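Local coordinates for protein beta-agarase B (Zobellia galactanivorans, PDB 4ATF) that hydrolyses the beta-1,4-linkages of agarose at random with retention of anomeric configuration, as a glycoside hydrolase of family 16, at residues T105-P110 / V128-A133; N121-S126 / D148-A153; T237-P240 / E244-T247. The protein carries 1 engineered substitution. All coordinates share one frame; numbering follows the deposited sequence.

Interaction 1 of 3, residues T105-P110 / V128-A133; sequences TRVVYP and VWLLSA. With GAL (beta-D-galactopyranose), chain E; AAL (3,6-anhydro-alpha-L-galactopyranose), chain B.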
loop_
_atom_site.group_PDB
_atom_site.type_symbol
_atom_site.label_atom_id
_atom_site.label_comp_id
_atom_site.label_asym_id
_atom_site.label_seq_id
_atom_site.Cartn_x
_atom_site.Cartn_y
_atom_site.Cartn_z
ATOM N N THR A 105 8.887 3.486 13.089
ATOM C CA THR A 105 8.164 4.516 13.838
ATOM C C THR A 105 6.745 4.537 13.257
ATOM O O THR A 105 6.572 4.273 12.088
ATOM C CB THR A 105 8.822 5.959 13.673
ATOM O OG1 THR A 105 10.111 5.916 14.285
ATOM C CG2 THR A 105 7.991 7.088 14.291
ATOM N N ARG A 106 5.743 4.861 14.075
ATOM C CA ARG A 106 4.372 4.860 13.602
ATOM C C ARG A 106 3.917 6.273 13.338
ATOM O O ARG A 106 4.534 7.233 13.826
ATOM C CB ARG A 106 3.437 4.180 14.649
ATOM C CG ARG A 106 3.750 2.639 14.761
ATOM C CD ARG A 106 2.843 1.847 15.681
ATOM N NE ARG A 106 3.345 0.453 15.778
ATOM C CZ ARG A 106 3.553 -0.179 16.911
ATOM N NH1 ARG A 106 3.276 0.415 18.049
ATOM N NH2 ARG A 106 4.017 -1.407 16.919
ATOM N N VAL A 107 2.871 6.415 12.529
ATOM C CA VAL A 107 2.332 7.732 12.242
ATOM C C VAL A 107 0.863 7.800 12.680
ATOM O O VAL A 107 0.174 6.788 12.744
ATOM C CB VAL A 107 2.386 8.044 10.726
ATOM C CG1 VAL A 107 3.844 8.256 10.302
ATOM C CG2 VAL A 107 1.682 6.967 9.897
ATOM N N VAL A 108 0.368 9.006 12.913
ATOM C CA VAL A 108 -1.050 9.128 13.219
ATOM C C VAL A 108 -1.602 10.403 12.607
ATOM O O VAL A 108 -0.828 11.387 12.410
ATOM C CB VAL A 108 -1.235 9.072 14.757
ATOM C CG1 VAL A 108 -0.606 10.343 15.459
ATOM C CG2 VAL A 108 -2.759 8.728 15.183
ATOM N N TYR A 109 -2.924 10.457 12.389
ATOM C CA TYR A 109 -3.587 11.720 11.926
ATOM C C TYR A 109 -3.271 12.880 12.921
ATOM O O TYR A 109 -3.076 12.625 14.141
ATOM C CB TYR A 109 -5.126 11.557 11.826
ATOM C CG TYR A 109 -5.770 11.419 13.166
ATOM C CD1 TYR A 109 -6.183 12.582 13.914
ATOM C CD2 TYR A 109 -5.908 10.183 13.746
ATOM C CE1 TYR A 109 -6.695 12.468 15.215
ATOM C CE2 TYR A 109 -6.368 10.058 15.052
ATOM C CZ TYR A 109 -6.798 11.190 15.752
ATOM O OH TYR A 109 -7.276 11.029 17.006
ATOM N N PRO A 110 -3.224 14.147 12.447
ATOM C CA PRO A 110 -3.278 14.572 11.040
ATOM C C PRO A 110 -1.896 14.324 10.424
ATOM O O PRO A 110 -0.849 14.662 11.034
ATOM C CB PRO A 110 -3.590 16.096 11.116
ATOM C CG PRO A 110 -2.934 16.563 12.445
ATOM C CD PRO A 110 -3.192 15.305 13.391
ATOM N N VAL A 128 1.732 0.400 -1.097
ATOM C CA VAL A 128 2.219 1.251 -0.021
ATOM C C VAL A 128 0.990 1.470 0.852
ATOM O O VAL A 128 -0.032 2.003 0.385
ATOM C CB VAL A 128 2.695 2.638 -0.559
ATOM C CG1 VAL A 128 3.114 3.584 0.585
ATOM C CG2 VAL A 128 3.867 2.453 -1.555
ATOM N N TRP A 129 1.078 1.108 2.133
ATOM C CA TRP A 129 -0.107 1.123 2.997
ATOM C C TRP A 129 0.222 1.381 4.463
ATOM O O TRP A 129 1.443 1.361 4.848
ATOM C CB TRP A 129 -0.945 -0.159 2.764
ATOM C CG TRP A 129 -0.262 -1.476 2.878
ATOM C CD1 TRP A 129 0.842 -1.938 2.164
ATOM C CD2 TRP A 129 -0.649 -2.538 3.756
ATOM N NE1 TRP A 129 1.130 -3.234 2.554
ATOM C CE2 TRP A 129 0.222 -3.627 3.519
ATOM C CE3 TRP A 129 -1.708 -2.684 4.702
ATOM C CZ2 TRP A 129 0.114 -4.845 4.219
ATOM C CZ3 TRP A 129 -1.840 -3.915 5.387
ATOM C CH2 TRP A 129 -0.915 -4.987 5.138
ATOM N N LEU A 130 -0.816 1.640 5.288
ATOM C CA LEU A 130 -0.658 1.932 6.735
ATOM C C LEU A 130 -1.479 0.894 7.474
ATOM O O LEU A 130 -2.625 0.577 7.034
ATOM C CB LEU A 130 -1.239 3.315 7.108
ATOM C CG LEU A 130 -0.665 4.457 6.244
ATOM C CD1 LEU A 130 -1.387 5.775 6.682
ATOM C CD2 LEU A 130 0.880 4.580 6.367
ATOM N N LEU A 131 -0.964 0.358 8.582
ATOM C CA LEU A 131 -1.725 -0.749 9.288
ATOM C C LEU A 131 -1.506 -0.564 10.786
ATOM O O LEU A 131 -0.338 -0.446 11.205
ATOM C CB LEU A 131 -1.197 -2.137 8.858
ATOM C CG LEU A 131 -1.857 -3.353 9.496
ATOM C CD1 LEU A 131 -3.313 -3.364 9.012
ATOM C CD2 LEU A 131 -1.119 -4.644 9.032
ATOM N N SER A 132 -2.582 -0.512 11.605
ATOM C CA SER A 132 -2.397 -0.399 13.047
ATOM C C SER A 132 -1.685 -1.645 13.638
ATOM O O SER A 132 -1.728 -2.730 13.050
ATOM C CB SER A 132 -3.773 -0.156 13.759
ATOM O OG SER A 132 -4.612 -1.323 13.580
ATOM N N ALA A 133 -1.062 -1.466 14.819
ATOM C CA ALA A 133 -0.300 -2.541 15.438
ATOM C C ALA A 133 -1.188 -3.810 15.662
ATOM O O ALA A 133 -0.709 -4.979 15.555
ATOM C CB ALA A 133 0.341 -2.020 16.785
HETATM C C1 GAL E . -5.176 -4.242 1.631
HETATM C C2 GAL E . -5.434 -5.519 2.418
HETATM C C3 GAL E . -4.270 -6.035 3.271
HETATM C C4 GAL E . -3.067 -6.177 2.318
HETATM C C5 GAL E . -2.867 -4.842 1.543
HETATM C C6 GAL E . -1.619 -4.829 0.643
HETATM O O2 GAL E . -6.465 -5.175 3.298
HETATM O O3 GAL E . -4.725 -7.305 3.772
HETATM O O4 GAL E . -3.374 -7.194 1.402
HETATM O O5 GAL E . -4.018 -4.376 0.825
HETATM O O6 GAL E . -1.582 -3.507 0.100
HETATM C C1 AAL B . -4.850 -7.381 5.208
HETATM C C2 AAL B . -5.545 -8.732 5.549
HETATM C C3 AAL B . -5.253 -9.060 7.050
HETATM C C4 AAL B . -3.826 -9.064 7.457
HETATM C C5 AAL B . -3.433 -7.629 7.192
HETATM C C6 AAL B . -4.570 -6.932 7.991
HETATM O O2 AAL B . -5.019 -9.759 4.712
HETATM O O3 AAL B . -5.660 -7.905 7.875
HETATM O O4 AAL B . -3.467 -9.454 8.752
HETATM O O5 AAL B . -3.484 -7.247 5.791
#

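Interaction 2 of 3, residues N121-S126 / D148-A153; sequences NSTLAS and DYSESA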
loop_
_atom_site.group_PDB
_atom_site.type_symbol
_atom_site.label_atom_id
_atom_site.label_comp_id
_atom_site.label_asym_id
_atom_site.label_seq_id
_atom_site.Cartn_x
_atom_site.Cartn_y
_atom_site.Cartn_z
ATOM N N ASN A 121 5.088 -3.921 -13.906
ATOM C CA ASN A 121 4.429 -4.539 -15.049
ATOM C C ASN A 121 4.239 -6.042 -14.730
ATOM O O ASN A 121 4.830 -6.903 -15.387
ATOM C CB ASN A 121 5.312 -4.362 -16.294
ATOM C CG ASN A 121 4.611 -4.814 -17.577
ATOM O OD1 ASN A 121 3.417 -5.146 -17.587
ATOM N ND2 ASN A 121 5.372 -4.869 -18.656
ATOM N N SER A 122 3.448 -6.321 -13.683
ATOM C CA SER A 122 3.179 -7.657 -13.180
ATOM C C SER A 122 1.720 -7.822 -12.698
ATOM O O SER A 122 1.000 -6.801 -12.374
ATOM C CB SER A 122 4.106 -7.846 -11.951
ATOM O OG SER A 122 3.952 -9.150 -11.353
ATOM N N THR A 123 1.270 -9.090 -12.553
ATOM C CA THR A 123 -0.078 -9.308 -12.010
ATOM C C THR A 123 -0.025 -9.245 -10.515
ATOM O O THR A 123 -1.081 -9.145 -9.869
ATOM C CB THR A 123 -0.675 -10.726 -12.423
ATOM O OG1 THR A 123 0.314 -11.744 -12.192
ATOM C CG2 THR A 123 -1.044 -10.715 -13.933
ATOM N N LEU A 124 1.181 -9.205 -9.960
ATOM C CA LEU A 124 1.304 -9.043 -8.494
ATOM C C LEU A 124 0.937 -7.631 -8.084
ATOM O O LEU A 124 1.079 -6.715 -8.904
ATOM C CB LEU A 124 2.766 -9.236 -8.071
ATOM C CG LEU A 124 3.300 -10.672 -8.229
ATOM C CD1 LEU A 124 4.796 -10.594 -7.758
ATOM C CD2 LEU A 124 2.527 -11.700 -7.484
ATOM N N ALA A 125 0.448 -7.452 -6.855
ATOM C CA ALA A 125 0.157 -6.102 -6.315
ATOM C C ALA A 125 1.411 -5.328 -5.969
ATOM O O ALA A 125 2.367 -5.932 -5.465
ATOM C CB ALA A 125 -0.791 -6.180 -5.034
ATOM N N SER A 126 1.416 -4.022 -6.253
ATOM C CA SER A 126 2.440 -3.047 -5.804
ATOM C C SER A 126 1.795 -2.193 -4.729
ATOM O O SER A 126 0.806 -1.532 -5.016
ATOM C CB SER A 126 2.818 -2.146 -6.984
ATOM O OG SER A 126 3.386 -2.898 -8.046
ATOM N N ASP A 148 0.570 -5.086 -18.249
ATOM C CA ASP A 148 -0.149 -4.891 -19.534
ATOM C C ASP A 148 -0.934 -6.161 -19.939
ATOM O O ASP A 148 -2.006 -6.066 -20.568
ATOM C CB ASP A 148 0.860 -4.604 -20.645
ATOM C CG ASP A 148 1.579 -3.224 -20.437
ATOM O OD1 ASP A 148 0.933 -2.276 -19.864
ATOM O OD2 ASP A 148 2.754 -3.089 -20.877
ATOM N N TYR A 149 -0.382 -7.333 -19.600
ATOM C CA TYR A 149 -0.913 -8.603 -20.105
ATOM C C TYR A 149 -0.756 -9.666 -19.042
ATOM O O TYR A 149 0.246 -9.639 -18.331
ATOM C CB TYR A 149 -0.111 -9.025 -21.338
ATOM C CG TYR A 149 -0.684 -10.280 -21.987
ATOM C CD1 TYR A 149 -1.801 -10.228 -22.829
ATOM C CD2 TYR A 149 -0.124 -11.546 -21.714
ATOM C CE1 TYR A 149 -2.336 -11.418 -23.401
ATOM C CE2 TYR A 149 -0.660 -12.712 -22.264
ATOM C CZ TYR A 149 -1.754 -12.663 -23.098
ATOM O OH TYR A 149 -2.245 -13.901 -23.612
ATOM N N SER A 150 -1.704 -10.622 -18.950
ATOM C CA SER A 150 -1.574 -11.789 -18.017
ATOM C C SER A 150 -1.493 -13.173 -18.761
ATOM O O SER A 150 -2.454 -13.611 -19.393
ATOM C CB SER A 150 -2.741 -11.813 -17.012
ATOM O OG SER A 150 -2.788 -13.075 -16.282
ATOM N N GLU A 151 -0.353 -13.855 -18.734
ATOM C CA GLU A 151 -0.250 -15.170 -19.341
ATOM C C GLU A 151 -1.105 -16.179 -18.564
ATOM O O GLU A 151 -1.622 -17.099 -19.185
ATOM C CB GLU A 151 1.204 -15.707 -19.339
ATOM C CG GLU A 151 2.148 -15.012 -20.258
ATOM C CD GLU A 151 3.454 -15.763 -20.445
ATOM O OE1 GLU A 151 3.707 -16.797 -19.772
ATOM O OE2 GLU A 151 4.188 -15.324 -21.330
ATOM N N SER A 152 -1.192 -16.051 -17.218
ATOM C CA SER A 152 -1.973 -17.027 -16.437
ATOM C C SER A 152 -3.453 -17.013 -16.953
ATOM O O SER A 152 -4.062 -18.073 -17.189
ATOM C CB SER A 152 -1.868 -16.732 -14.902
ATOM O OG SER A 152 -2.457 -15.469 -14.549
ATOM N N ALA A 153 -4.026 -15.810 -17.161
ATOM C CA ALA A 153 -5.418 -15.727 -17.654
ATOM C C ALA A 153 -5.521 -15.782 -19.176
ATOM O O ALA A 153 -6.624 -16.007 -19.701
ATOM C CB ALA A 153 -6.099 -14.463 -17.119
HETATM O O HOH W 1 2.625 -7.545 -18.934
HETATM O O HOH W 2 4.132 -5.101 -21.917
#

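Interaction 3 of 3, residues T237-P240 / E244-T247; sequences TTDP and EIDT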
loop_
_atom_site.group_PDB
_atom_site.type_symbol
_atom_site.label_atom_id
_atom_site.label_comp_id
_atom_site.label_asym_id
_atom_site.label_seq_id
_atom_site.Cartn_x
_atom_site.Cartn_y
_atom_site.Cartn_z
ATOM N N THR A 237 -15.864 0.376 20.424
ATOM C CA THR A 237 -15.008 -0.096 21.514
ATOM C C THR A 237 -15.735 -1.237 22.316
ATOM O O THR A 237 -15.091 -2.118 22.855
ATOM C CB THR A 237 -14.584 1.054 22.468
ATOM O OG1 THR A 237 -15.746 1.646 23.006
ATOM C CG2 THR A 237 -13.843 2.201 21.762
ATOM N N THR A 238 -17.053 -1.185 22.421
ATOM C CA THR A 238 -17.818 -2.266 23.068
ATOM C C THR A 238 -18.675 -2.927 21.947
ATOM O O THR A 238 -19.444 -2.248 21.225
ATOM C CB THR A 238 -18.720 -1.772 24.242
ATOM O OG1 THR A 238 -19.778 -0.982 23.721
ATOM C CG2 THR A 238 -17.979 -0.928 25.237
ATOM N N ASP A 239 -18.497 -4.236 21.772
ATOM C CA ASP A 239 -19.359 -5.017 20.851
ATOM C C ASP A 239 -19.233 -4.616 19.356
ATOM O O ASP A 239 -20.196 -4.122 18.744
ATOM C CB ASP A 239 -20.820 -4.918 21.311
ATOM C CG ASP A 239 -21.700 -6.113 20.846
ATOM O OD1 ASP A 239 -21.219 -7.073 20.158
ATOM O OD2 ASP A 239 -22.904 -6.054 21.192
ATOM N N PRO A 240 -18.039 -4.843 18.766
ATOM C CA PRO A 240 -17.794 -4.543 17.353
ATOM C C PRO A 240 -18.846 -5.229 16.478
ATOM O O PRO A 240 -19.171 -6.415 16.721
ATOM C CB PRO A 240 -16.390 -5.120 17.102
ATOM C CG PRO A 240 -15.741 -5.175 18.440
ATOM C CD PRO A 240 -16.860 -5.450 19.417
ATOM N N GLU A 244 -26.665 -1.229 16.684
ATOM C CA GLU A 244 -27.599 -0.628 17.634
ATOM C C GLU A 244 -26.883 0.209 18.695
ATOM O O GLU A 244 -27.511 0.929 19.413
ATOM C CB GLU A 244 -28.478 -1.691 18.344
ATOM C CG GLU A 244 -29.570 -2.252 17.451
ATOM C CD GLU A 244 -30.899 -2.378 18.163
ATOM O OE1 GLU A 244 -30.948 -2.591 19.403
ATOM O OE2 GLU A 244 -31.924 -2.266 17.463
ATOM N N ILE A 245 -25.572 0.081 18.820
ATOM C CA ILE A 245 -24.856 0.882 19.804
ATOM C C ILE A 245 -23.664 1.537 19.125
ATOM O O ILE A 245 -23.049 0.919 18.246
ATOM C CB ILE A 245 -24.493 0.067 21.109
ATOM C CG1 ILE A 245 -23.864 -1.308 20.778
ATOM C CG2 ILE A 245 -25.759 -0.081 22.083
ATOM C CD1 ILE A 245 -23.845 -2.250 21.983
ATOM N N ASP A 246 -23.387 2.807 19.479
ATOM C CA ASP A 246 -22.351 3.545 18.773
ATOM C C ASP A 246 -21.253 3.998 19.725
ATOM O O ASP A 246 -21.396 5.012 20.432
ATOM C CB ASP A 246 -22.943 4.750 18.011
ATOM C CG ASP A 246 -21.969 5.357 16.983
ATOM O OD1 ASP A 246 -20.777 4.951 16.904
ATOM O OD2 ASP A 246 -22.407 6.256 16.213
ATOM N N THR A 247 -20.153 3.262 19.722
ATOM C CA THR A 247 -18.920 3.688 20.417
ATOM C C THR A 247 -17.803 3.604 19.366
ATOM O O THR A 247 -16.639 3.278 19.712
ATOM C CB THR A 247 -18.618 2.736 21.634
ATOM O OG1 THR A 247 -18.759 1.382 21.169
ATOM C CG2 THR A 247 -19.581 3.023 22.856
HETATM O O HOH W 3 -21.107 0.267 21.374
#

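Interaction 1 of 3, residues T105-P110 / V128-A133
Arg106 reaches Ala133 on an outstretched arm: its CG lies anti to the carbonyl carbon (chi1 -68°) and the chain then runs extended to NE. This carries the flat guanidinium group over the methyl of Ala133, whose CB sits 3.7 Å above the plane, over its centre. The contact belongs to the beta-jelly roll of family 16, where the loop between strands 96-103 and 111-118 packs against strand 125-132 and the residue that follows it. The charge of Arg106 is met elsewhere, in a salt bridge from NE to Asp256. Deeper in, the link is apolar. Val107 CG2 meets Leu130 CD2 at 4.3 Å, a loose touch between two buried side chains.

Alternate residues of the strand face the substrate cleft. Trp129 holds its CG between the backbone N and the carbonyl carbon (chi1 53°), and its ring forms a platform for a galactose of the bound agaro-oligosaccharide. The sugar is also hydrogen-bonded to Glu262. The galactose C5 lies 3.7 Å above the Trp129 ring plane, over the centre. The next sugar, an anhydrogalactose, brings O5 obliquely to 3.5 Å from Trp129 CH2. C6 of this anhydrogalactose rests 3.9 Å from Leu131 CD1.

Interaction 2 of 3, residues N121-S126 / D148-A153
Asn121 makes the one direct hydrogen bond between residues 121-126 and 148-153, taking the backbone N-H of Asp148. Its side chain leaves CB with CG anti to the backbone N (chi1 -172°), which brings the amide up beside the backbone of Asp148. Asn121 CG itself stays 4.1 Å from Asp148 N. Beyond it, Asn121 OD1 accepts from Asp148 N at 2.9 Å. The bond is nearly straight, with an N-H...O angle of 162°. The donor approaches close to the line of the C=O bond, tilted 18° from the carbonyl plane.

A water 2.9 Å from Asn121 OD1 is its second donor. The same water accepts from Tyr149 N, so Asn121 serves two successive backbone N-H groups, one directly and one through the water. The other branch, ND2, makes a weak bond to a second water, which donates to Asp148 OD2 at 2.7 Å. ND2 also has a weak bond to Asn291. The Asn121 and Asp148 side chains cross at about a right angle, and the carboxylate is approached through water.

Further along, the contact is apolar. Thr123 CG2 rests 3.7 Å from Ser150 CB. Ser150 OG turns to its own segment and accepts from Ala153 N, an ST motif. Ser122 OG likewise accepts from Leu124 N, closing an ST turn.

The contact ties the loop entering strand 125-132 of the family 16 beta-jelly roll to a small separate hairpin, in which strand 149-150 pairs antiparallel with strand 155-156. Thr123 also touches Pro281, just before helix 283-286, and Glu285 of that helix accepts a bond from Glu151 N.

Interaction 3 of 3, residues T237-P240 / E244-T247
Thr247 faces Thr237 and Thr238 across a surface loop of the family 16 domain, between helix 226-229 and strand 255-262. Direct hydrogen bonds come first. Thr237 N donates to Thr247 O at 3.1 Å, with the donor above the carbonyl plane rather than on a lone pair. Thr238 N gives a weak bond to Thr247 OG1, long at 3.3 Å but almost straight (177°). Thr247 OG1 lies between its own backbone N and carbonyl carbon (chi1 47°), a rotation that turns the hydroxyl to the 237-238 backbone.

Water makes the second link. One molecule is hydrogen-bonded to Thr247 OG1 at 2.6 Å and to Thr238 OG1 at 3.0 Å. It joins two hydroxyls that are themselves 3.6 Å apart, on side chains crossing at about a right angle.

Van der Waals contacts complete the account. Thr237 OG1 packs against Thr247 CB at 3.4 Å. Nearer the turn between the two segments, Ile245 CD1 comes within 4.0 Å of Asp239 OD2, a carboxylate oxygen that is hydrogen-bonded to Asn242. Asn236 adds a further brace from within the loop. Its OD1 accepts from Thr247 N, while its ND2 donates to the carbonyl oxygens of Asp239 and Ile245.

A valine in place of Thr247 would probably leave Thr238 N and the bridging water without their hydroxyl partner.

The loop is thus closed on itself mainly by polar groups. Two backbone N-H groups, the carbonyl oxygen of Thr247, two threonine hydroxyls and a water do the joining, and the remaining contacts are a few van der Waals touches of carbon against oxygen. This chemistry suits a solvent-facing loop away from the substrate-binding and active-site residues.

How the interactions relate
Interactions 1 and 2 both use strand 125-132. Residues 121-126 enter it and 128-133 leave it, so the two contacts sit near its opposite ends, with centres about 28 Å apart on opposite sides of the chain's centre. Their segments alternate in the sequence: 105-110, 121-126, 128-133, 148-153. Interaction 3 comes later, in the long loop before strand 255-262, the antiparallel neighbour of 125-132. It lies about 23 Å from interaction 1 and about 41 Å from interaction 2, centre to centre, and touches neither. The strand's pocket-lining residues put interaction 1 beside the agarose-binding cleft. Interaction 2 joins the start of the strand to the 149-150 hairpin, and interaction 3 closes a peripheral loop.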